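Local coordinates for conserved hypothetical protein (Bacteroides thetaiotaomicron, PDB 2F06) that is of unknown function but, as a pair of ACT domains binding histidine between subunits, probably senses an amino acid in the manner of regulatory ACT proteins, at residues K7-F12 with F67-T72; E25-E30 with K60-N65; E30-S35 with I51-D56. All coordinates share one frame; numbering follows the deposited sequence.

Contact 1: K7-F12 with F67-T72; sequences KQLSIF and FAVNIT
Lys7 and Ile71 meet at one end of an antiparallel strand pair, and the aliphatic part of the lysine follows a single methyl outward. Its CB lies 3.6 Å from Ile71 CG2 and its CG 3.7 Å from the same atom. CD and CE continue past that methyl, the chain bending at chi3 (132°), and NZ ends in a salt bridge with Asp56. The other branch of Ile71, CG1, runs alongside Leu9 and lies 3.6 Å from its CD2. Cutting Ile71 back to alanine is likely to open a gap beside Leu9 CD2 and leave the lysine methylenes without their apolar neighbour.

Five backbone bonds fix the register: Gln8 and Ser10 each exchange two, with Thr72 and Asn70, and Phe12 N donates to Ala68 O at 3.0 Å. A water also lies between Phe12 O and Ala68 N, though its very short distance to Phe12 O makes it doubtful in detail. On the face of Leu9 and Ile11, Val69 CG1 packs 3.6 Å from Ile11 CG1.

That apolar face lies against helix 55-64, through Ala58, Tyr59 and Leu62. Strand 46-52 borders strand 5-13, while Phe12 meets Phe12 of the second subunit.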
loop_
_atom_site.group_PDB
_atom_site.type_symbol
_atom_site.label_atom_id
_atom_site.label_comp_id
_atom_site.label_asym_id
_atom_site.label_seq_id
_atom_site.Cartn_x
_atom_site.Cartn_y
_atom_site.Cartn_z
ATOM N N LYS A 7 10.422 -19.227 -1.133
ATOM C CA LYS A 7 10.711 -18.144 -0.226
ATOM C C LYS A 7 10.795 -16.857 -1.047
ATOM O O LYS A 7 11.567 -16.751 -2.021
ATOM C CB LYS A 7 12.017 -18.424 0.528
ATOM C CG LYS A 7 11.933 -19.634 1.496
ATOM C CD LYS A 7 13.297 -19.864 2.166
ATOM C CE LYS A 7 13.145 -20.041 3.688
ATOM N NZ LYS A 7 14.207 -20.914 4.229
ATOM N N GLN A 8 9.945 -15.903 -0.682
ATOM C CA GLN A 8 10.045 -14.575 -1.208
ATOM C C GLN A 8 10.654 -13.646 -0.163
ATOM O O GLN A 8 10.265 -13.648 1.002
ATOM C CB GLN A 8 8.672 -14.093 -1.591
ATOM C CG GLN A 8 8.624 -12.661 -2.060
ATOM C CD GLN A 8 7.191 -12.153 -2.068
ATOM O OE1 GLN A 8 6.664 -11.717 -1.037
ATOM N NE2 GLN A 8 6.558 -12.224 -3.214
ATOM N N LEU A 9 11.613 -12.839 -0.554
ATOM C CA LEU A 9 12.094 -11.806 0.362
ATOM C C LEU A 9 11.199 -10.569 0.281
ATOM O O LEU A 9 10.837 -10.086 -0.802
ATOM C CB LEU A 9 13.529 -11.383 0.042
ATOM C CG LEU A 9 14.664 -12.413 0.109
ATOM C CD1 LEU A 9 15.989 -11.719 0.092
ATOM C CD2 LEU A 9 14.618 -13.210 1.343
ATOM N N SER A 10 10.863 -10.055 1.450
ATOM C CA SER A 10 10.277 -8.744 1.565
ATOM C C SER A 10 11.234 -7.838 2.287
ATOM O O SER A 10 11.484 -8.052 3.468
ATOM C CB SER A 10 8.947 -8.818 2.327
ATOM O OG SER A 10 7.994 -9.370 1.425
ATOM N N ILE A 11 11.664 -6.783 1.601
ATOM C CA ILE A 11 12.665 -5.914 2.096
ATOM C C ILE A 11 12.152 -4.459 2.251
ATOM O O ILE A 11 11.683 -3.833 1.255
ATOM C CB ILE A 11 13.928 -5.962 1.205
ATOM C CG1 ILE A 11 14.396 -7.384 0.933
ATOM C CG2 ILE A 11 15.075 -5.162 1.852
ATOM C CD1 ILE A 11 15.045 -7.544 -0.426
ATOM N N PHE A 12 12.274 -3.941 3.483
ATOM C CA PHE A 12 11.803 -2.591 3.845
ATOM C C PHE A 12 12.828 -1.564 3.348
ATOM O O PHE A 12 13.978 -1.607 3.735
ATOM C CB PHE A 12 11.559 -2.496 5.344
ATOM C CG PHE A 12 11.138 -1.094 5.856
ATOM C CD1 PHE A 12 9.897 -0.521 5.481
ATOM C CD2 PHE A 12 11.978 -0.386 6.749
ATOM C CE1 PHE A 12 9.495 0.740 5.995
ATOM C CE2 PHE A 12 11.622 0.854 7.264
ATOM C CZ PHE A 12 10.360 1.429 6.877
ATOM N N PHE A 67 19.559 -4.318 6.785
ATOM C CA PHE A 67 18.230 -4.222 6.190
ATOM C C PHE A 67 17.218 -4.976 7.020
ATOM O O PHE A 67 17.570 -5.961 7.667
ATOM C CB PHE A 67 18.202 -4.687 4.722
ATOM C CG PHE A 67 18.933 -3.737 3.777
ATOM C CD1 PHE A 67 18.282 -2.609 3.269
ATOM C CD2 PHE A 67 20.257 -3.964 3.410
ATOM C CE1 PHE A 67 18.958 -1.708 2.422
ATOM C CE2 PHE A 67 20.937 -3.069 2.565
ATOM C CZ PHE A 67 20.295 -1.936 2.077
ATOM N N ALA A 68 15.968 -4.486 7.030
ATOM C CA ALA A 68 14.862 -5.224 7.573
ATOM C C ALA A 68 14.271 -6.111 6.445
ATOM O O ALA A 68 13.779 -5.606 5.461
ATOM C CB ALA A 68 13.805 -4.253 8.124
ATOM N N VAL A 69 14.337 -7.435 6.594
ATOM C CA VAL A 69 13.879 -8.413 5.591
ATOM C C VAL A 69 13.063 -9.476 6.257
ATOM O O VAL A 69 13.416 -9.982 7.317
ATOM C CB VAL A 69 15.050 -9.290 5.015
ATOM C CG1 VAL A 69 14.758 -9.777 3.584
ATOM C CG2 VAL A 69 16.336 -8.604 5.090
ATOM N N ASN A 70 12.025 -9.912 5.583
ATOM C CA ASN A 70 11.167 -10.981 6.086
ATOM C C ASN A 70 11.050 -11.944 4.940
ATOM O O ASN A 70 11.205 -11.523 3.798
ATOM C CB ASN A 70 9.787 -10.415 6.393
ATOM C CG ASN A 70 9.778 -9.523 7.603
ATOM O OD1 ASN A 70 10.550 -9.678 8.543
ATOM N ND2 ASN A 70 8.817 -8.607 7.623
ATOM N N ILE A 71 10.793 -13.223 5.220
ATOM C CA ILE A 71 10.537 -14.221 4.164
ATOM C C ILE A 71 9.057 -14.565 4.201
ATOM O O ILE A 71 8.468 -14.602 5.273
ATOM C CB ILE A 71 11.465 -15.462 4.318
ATOM C CG1 ILE A 71 12.890 -15.075 3.934
ATOM C CG2 ILE A 71 11.000 -16.620 3.465
ATOM C CD1 ILE A 71 13.833 -15.461 4.972
ATOM N N THR A 72 8.445 -14.675 3.023
ATOM C CA THR A 72 7.026 -15.069 2.860
ATOM C C THR A 72 6.992 -16.266 1.927
ATOM O O THR A 72 7.824 -16.341 1.030
ATOM C CB THR A 72 6.224 -13.903 2.203
ATOM O OG1 THR A 72 6.394 -12.744 2.998
ATOM C CG2 THR A 72 4.658 -14.204 2.040
HETATM O O HOH W 1 15.713 -1.843 5.489
#

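Contact 2: E25-E30 with K60-N65; sequences EVLAKE and KALKDN
The carboxamide of Asn65 lies with one face over Val26: the methyl CG2 sits 3.8 Å from the amide carbon CG, almost straight above it, and CG1 is 3.8 Å from ND2. In the plane of the same amide, ND2 reaches back to Ala61 O at 2.7 Å with an N-H...O angle of 178°. Asn65 is the first residue after helix 55-64, and a chi1 of -75°, which sets CG beside its own backbone N, folds the amide back over the last turn. Ala61 O is thereby gripped twice, since Asn65 N also donates to it, and the two donors arrive from opposite faces of the carbonyl plane. The second flat group is the Glu30 carboxylate. The first torsion of Glu30 places CG beside the Ala61 methyl, and the bend at chi2 brings the carboxylate back over it, OE2 3.6 Å from Ala61 CB.

Between these polar margins the contact is apolar. Val26 CG1 approaches Ala61 CB at 3.9 Å, and Leu27 CD2 meets Leu62 CD1 at 3.9 Å, those two side chains crossing at about a right angle. The axes of the short segments 25-29 and 60-64 come within 9.8 Å, at 129° between their N-to-C directions, so the two layer helices of an ACT domain touch over a short patch, closed by Phe67, which packs on Val26 and Leu62.

Chemically, this is a seam held by methyl contacts. Asn65 ND2 is spent on Ala61 O, so the amide can present a fixed face to Val26 without bonding to the other helix.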
loop_
_atom_site.group_PDB
_atom_site.type_symbol
_atom_site.label_atom_id
_atom_site.label_comp_id
_atom_site.label_asym_id
_atom_site.label_seq_id
_atom_site.Cartn_x
_atom_site.Cartn_y
_atom_site.Cartn_z
ATOM N N GLU A 25 22.902 -3.693 -4.857
ATOM C CA GLU A 25 24.369 -3.825 -4.657
ATOM C C GLU A 25 24.820 -4.922 -3.659
ATOM O O GLU A 25 25.728 -5.682 -3.962
ATOM C CB GLU A 25 24.977 -2.469 -4.314
ATOM C CG GLU A 25 24.946 -1.504 -5.547
ATOM C CD GLU A 25 25.574 -0.126 -5.322
ATOM O OE1 GLU A 25 25.836 0.285 -4.145
ATOM O OE2 GLU A 25 25.850 0.560 -6.359
ATOM N N VAL A 26 24.270 -4.958 -2.456
ATOM C CA VAL A 26 24.357 -6.155 -1.567
ATOM C C VAL A 26 24.147 -7.499 -2.266
ATOM O O VAL A 26 24.977 -8.398 -2.141
ATOM C CB VAL A 26 23.398 -6.107 -0.337
ATOM C CG1 VAL A 26 23.627 -7.350 0.554
ATOM C CG2 VAL A 26 23.688 -4.861 0.487
ATOM N N LEU A 27 23.060 -7.641 -2.999
ATOM C CA LEU A 27 22.788 -8.875 -3.705
ATOM C C LEU A 27 23.761 -9.173 -4.839
ATOM O O LEU A 27 24.169 -10.325 -4.966
ATOM C CB LEU A 27 21.331 -8.902 -4.195
ATOM C CG LEU A 27 20.343 -8.824 -3.020
ATOM C CD1 LEU A 27 18.904 -8.806 -3.529
ATOM C CD2 LEU A 27 20.511 -9.993 -1.997
ATOM N N ALA A 28 24.138 -8.158 -5.642
ATOM C CA ALA A 28 25.152 -8.305 -6.688
ATOM C C ALA A 28 26.484 -8.806 -6.142
ATOM O O ALA A 28 27.188 -9.604 -6.799
ATOM C CB ALA A 28 25.423 -6.975 -7.379
ATOM N N LYS A 29 26.879 -8.272 -4.986
ATOM C CA LYS A 29 28.190 -8.596 -4.412
ATOM C C LYS A 29 28.263 -10.098 -4.023
ATOM O O LYS A 29 29.361 -10.702 -4.008
ATOM C CB LYS A 29 28.467 -7.701 -3.204
ATOM C CG LYS A 29 29.612 -8.176 -2.313
ATOM C CD LYS A 29 30.178 -7.032 -1.434
ATOM C CE LYS A 29 31.370 -6.242 -2.085
ATOM N NZ LYS A 29 32.737 -6.943 -2.212
ATOM N N GLU A 30 27.098 -10.690 -3.717
ATOM C CA GLU A 30 27.051 -12.082 -3.352
ATOM C C GLU A 30 26.871 -13.028 -4.564
ATOM O O GLU A 30 26.797 -14.281 -4.378
ATOM C CB GLU A 30 25.948 -12.340 -2.295
ATOM C CG GLU A 30 25.983 -11.542 -0.964
ATOM C CD GLU A 30 27.306 -11.598 -0.168
ATOM O OE1 GLU A 30 28.393 -11.613 -0.778
ATOM O OE2 GLU A 30 27.277 -11.598 1.090
ATOM N N LYS A 60 20.669 -13.487 4.815
ATOM C CA LYS A 60 21.705 -13.222 5.826
ATOM C C LYS A 60 22.605 -12.020 5.442
ATOM O O LYS A 60 23.009 -11.247 6.324
ATOM C CB LYS A 60 22.486 -14.513 6.099
ATOM C CG LYS A 60 23.729 -14.356 6.920
ATOM C CD LYS A 60 24.574 -15.637 6.874
ATOM C CE LYS A 60 26.016 -15.351 7.289
ATOM N NZ LYS A 60 25.926 -14.566 8.558
ATOM N N ALA A 61 22.907 -11.873 4.145
ATOM C CA ALA A 61 23.636 -10.716 3.619
ATOM C C ALA A 61 22.905 -9.368 3.912
ATOM O O ALA A 61 23.494 -8.373 4.426
ATOM C CB ALA A 61 23.861 -10.886 2.101
ATOM N N LEU A 62 21.616 -9.354 3.625
ATOM C CA LEU A 62 20.784 -8.220 3.936
ATOM C C LEU A 62 20.725 -7.880 5.426
ATOM O O LEU A 62 20.916 -6.718 5.755
ATOM C CB LEU A 62 19.382 -8.407 3.320
ATOM C CG LEU A 62 19.516 -8.306 1.798
ATOM C CD1 LEU A 62 18.271 -8.948 1.057
ATOM C CD2 LEU A 62 19.697 -6.839 1.434
ATOM N N LYS A 63 20.462 -8.855 6.312
ATOM C CA LYS A 63 20.525 -8.629 7.789
ATOM C C LYS A 63 21.883 -8.094 8.256
ATOM O O LYS A 63 21.960 -7.241 9.152
ATOM C CB LYS A 63 20.283 -9.927 8.582
ATOM C CG LYS A 63 18.897 -10.555 8.418
ATOM C CD LYS A 63 17.799 -9.749 9.165
ATOM C CE LYS A 63 18.014 -9.812 10.673
ATOM N NZ LYS A 63 16.793 -9.225 11.260
ATOM N N ASP A 64 22.953 -8.649 7.679
ATOM C CA ASP A 64 24.330 -8.237 7.941
ATOM C C ASP A 64 24.557 -6.771 7.564
ATOM O O ASP A 64 25.368 -6.091 8.206
ATOM C CB ASP A 64 25.314 -9.061 7.088
ATOM C CG ASP A 64 25.620 -10.425 7.672
ATOM O OD1 ASP A 64 25.158 -10.726 8.795
ATOM O OD2 ASP A 64 26.309 -11.215 6.968
ATOM N N ASN A 65 23.925 -6.330 6.474
ATOM C CA ASN A 65 23.975 -4.943 6.028
ATOM C C ASN A 65 22.872 -4.057 6.619
ATOM O O ASN A 65 22.659 -2.936 6.139
ATOM C CB ASN A 65 23.946 -4.897 4.510
ATOM C CG ASN A 65 25.281 -5.297 3.906
ATOM O OD1 ASN A 65 26.150 -4.449 3.636
ATOM N ND2 ASN A 65 25.474 -6.593 3.745
#

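Contact 3: E30-S35 with I51-D56; sequences ENINLS and IVSDPD. With HIS (histidine), chain C.
Asn33 and Leu34 form one side of a histidine pocket, and Ser53 and Val52 hold that side from behind. The ligand's amino nitrogen N is gripped by Asn33 OD1, in an apparently very short hydrogen bond (2.5 Å) whose exact length is uncertain, and by Leu34 O at 2.9 Å. Leu34 N donates in return to the ligand carboxylate oxygen O at 3.3 Å, so the backbone of one residue reads both the amino and the carboxylate end of the amino acid. A chi1 of -159°, with CG anti to the backbone N, carries the Asn33 amide to the ligand, while ND2 bonds to Asn81 of the third subunit. That subunit completes the site with Asn81, Leu86 and Ser105, placing the ligand in the interface.

Behind the ligand, both the N-H and the C=O of Asn33 are bound by Ser53. Asn33 N donates to Ser53 OG at 2.9 Å, and Ser53 N donates to Asn33 O at 2.8 Å. The hydroxyl reaches Asn33 N because chi1 of 56° puts OG between the serine's own N and carbonyl carbon. These bonds sit at the open end of the hairpin of strands 34-41 and 46-52, the central beta-beta unit of the beta-alpha-beta-beta-alpha-beta ACT fold. Two residues further into the hairpin, Ser35 N donates to Ile51 O at 2.8 Å.

The non-hydrogen-bonded pair Leu34 and Val52 lies between, with Leu34 CD2 3.6 Å from Val52 CG1. Ile32 adds its CG2 methyl against Val52 CB at 3.7 Å and also meets Ser53 OG. Its chain follows a Schellman motif at Asn31 that ends helix 19-29, and on the other segment Asp54 N-caps helix 55-64, its OD1 accepting from Lys57 N.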
loop_
_atom_site.group_PDB
_atom_site.type_symbol
_atom_site.label_atom_id
_atom_site.label_comp_id
_atom_site.label_asym_id
_atom_site.label_seq_id
_atom_site.Cartn_x
_atom_site.Cartn_y
_atom_site.Cartn_z
ATOM N N GLU A 30 27.098 -10.690 -3.717
ATOM C CA GLU A 30 27.051 -12.082 -3.352
ATOM C C GLU A 30 26.871 -13.028 -4.564
ATOM O O GLU A 30 26.797 -14.281 -4.378
ATOM C CB GLU A 30 25.948 -12.340 -2.295
ATOM C CG GLU A 30 25.983 -11.542 -0.964
ATOM C CD GLU A 30 27.306 -11.598 -0.168
ATOM O OE1 GLU A 30 28.393 -11.613 -0.778
ATOM O OE2 GLU A 30 27.277 -11.598 1.090
ATOM N N ASN A 31 26.820 -12.448 -5.775
ATOM C CA ASN A 31 26.487 -13.140 -7.036
ATOM C C ASN A 31 25.122 -13.809 -6.881
ATOM O O ASN A 31 24.936 -14.969 -7.261
ATOM C CB ASN A 31 27.566 -14.162 -7.449
ATOM C CG ASN A 31 27.581 -14.475 -8.988
ATOM O OD1 ASN A 31 27.466 -15.654 -9.424
ATOM N ND2 ASN A 31 27.742 -13.429 -9.794
ATOM N N ILE A 32 24.176 -13.058 -6.291
ATOM C CA ILE A 32 22.814 -13.493 -6.143
ATOM C C ILE A 32 22.052 -12.850 -7.258
ATOM O O ILE A 32 22.048 -11.622 -7.415
ATOM C CB ILE A 32 22.249 -13.265 -4.725
ATOM C CG1 ILE A 32 22.905 -14.205 -3.711
ATOM C CG2 ILE A 32 20.720 -13.667 -4.649
ATOM C CD1 ILE A 32 22.677 -13.879 -2.227
ATOM N N ASN A 33 21.446 -13.704 -8.084
ATOM C CA ASN A 33 20.572 -13.260 -9.180
ATOM C C ASN A 33 19.135 -13.002 -8.705
ATOM O O ASN A 33 18.513 -13.805 -7.956
ATOM C CB ASN A 33 20.527 -14.305 -10.332
ATOM C CG ASN A 33 20.073 -13.705 -11.673
ATOM O OD1 ASN A 33 20.622 -12.707 -12.128
ATOM N ND2 ASN A 33 19.060 -14.306 -12.297
ATOM N N LEU A 34 18.572 -11.930 -9.233
ATOM C CA LEU A 34 17.167 -11.615 -9.055
ATOM C C LEU A 34 16.357 -12.271 -10.179
ATOM O O LEU A 34 16.649 -12.076 -11.328
ATOM C CB LEU A 34 17.026 -10.096 -9.081
ATOM C CG LEU A 34 17.691 -9.274 -7.944
ATOM C CD1 LEU A 34 17.737 -7.791 -8.324
ATOM C CD2 LEU A 34 16.895 -9.384 -6.678
ATOM N N SER A 35 15.329 -13.035 -9.846
ATOM C CA SER A 35 14.447 -13.695 -10.831
ATOM C C SER A 35 13.218 -12.902 -11.169
ATOM O O SER A 35 12.728 -12.932 -12.284
ATOM C CB SER A 35 13.959 -15.010 -10.249
ATOM O OG SER A 35 14.973 -15.926 -10.462
ATOM N N ILE A 51 12.014 -12.406 -5.647
ATOM C CA ILE A 51 12.458 -13.797 -5.871
ATOM C C ILE A 51 13.937 -13.800 -6.281
ATOM O O ILE A 51 14.291 -13.209 -7.298
ATOM C CB ILE A 51 11.560 -14.555 -6.902
ATOM C CG1 ILE A 51 10.102 -14.507 -6.443
ATOM C CG2 ILE A 51 12.076 -15.999 -7.075
ATOM C CD1 ILE A 51 9.711 -15.486 -5.351
ATOM N N VAL A 52 14.805 -14.419 -5.469
ATOM C CA VAL A 52 16.235 -14.445 -5.767
ATOM C C VAL A 52 16.767 -15.903 -5.966
ATOM O O VAL A 52 16.036 -16.866 -5.669
ATOM C CB VAL A 52 17.058 -13.718 -4.667
ATOM C CG1 VAL A 52 16.559 -12.229 -4.528
ATOM C CG2 VAL A 52 16.985 -14.473 -3.308
ATOM N N SER A 53 18.022 -16.037 -6.417
ATOM C CA SER A 53 18.621 -17.372 -6.714
ATOM C C SER A 53 18.993 -18.220 -5.477
ATOM O O SER A 53 19.037 -19.461 -5.550
ATOM C CB SER A 53 19.833 -17.237 -7.630
ATOM O OG SER A 53 20.780 -16.366 -7.052
ATOM N N ASP A 54 19.252 -17.542 -4.356
ATOM C CA ASP A 54 19.582 -18.181 -3.089
ATOM C C ASP A 54 18.965 -17.358 -1.934
ATOM O O ASP A 54 19.618 -16.451 -1.395
ATOM C CB ASP A 54 21.126 -18.355 -2.975
ATOM C CG ASP A 54 21.563 -19.103 -1.727
ATOM O OD1 ASP A 54 20.772 -19.231 -0.767
ATOM O OD2 ASP A 54 22.759 -19.535 -1.696
ATOM N N PRO A 55 17.686 -17.633 -1.581
ATOM C CA PRO A 55 17.044 -16.761 -0.568
ATOM C C PRO A 55 17.700 -16.729 0.833
ATOM O O PRO A 55 17.742 -15.669 1.445
ATOM C CB PRO A 55 15.573 -17.229 -0.525
ATOM C CG PRO A 55 15.539 -18.541 -1.127
ATOM C CD PRO A 55 16.764 -18.653 -2.092
ATOM N N ASP A 56 18.269 -17.840 1.287
ATOM C CA ASP A 56 18.897 -17.908 2.614
ATOM C C ASP A 56 20.201 -17.091 2.679
ATOM O O ASP A 56 20.434 -16.366 3.655
ATOM C CB ASP A 56 19.134 -19.357 3.059
ATOM C CG ASP A 56 17.826 -20.160 3.198
ATOM O OD1 ASP A 56 16.714 -19.599 3.480
ATOM O OD2 ASP A 56 17.929 -21.393 3.025
HETATM N N HIS C . 18.852 -11.087 -12.980
HETATM C CA HIS C . 19.313 -9.657 -13.085
HETATM C C HIS C . 19.860 -8.996 -11.853
HETATM O O HIS C . 20.203 -9.601 -10.840
HETATM C CB HIS C . 18.253 -8.730 -13.704
HETATM C CG HIS C . 16.907 -8.698 -12.999
HETATM N ND1 HIS C . 15.985 -9.734 -13.080
HETATM C CD2 HIS C . 16.276 -7.694 -12.338
HETATM C CE1 HIS C . 14.876 -9.388 -12.438
HETATM N NE2 HIS C . 15.026 -8.148 -11.987
HETATM O OXT HIS C . 19.952 -7.761 -11.845
#

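Along the chain the contacts are nested: contact 3 lies inside the loop closed by contact 2, which lies inside that closed by contact 1. Their centres are about 12 Å apart for contacts 1 and 2 and for 1 and 3, and about 10 Å for 2 and 3. Contacts 1 and 3 reach one antiparallel sheet, where strands 5-13 and 46-52 are neighbours, and Lys7 CB packs on Pro55 CG between them. Contact 2 pairs the two helices packed on that sheet; Leu62 joins it to contact 1 and Leu27 to contact 3, with which it shares Glu30 and helix 55-64. Together they join helix layer, sheet and histidine-facing hairpin in one ACT unit.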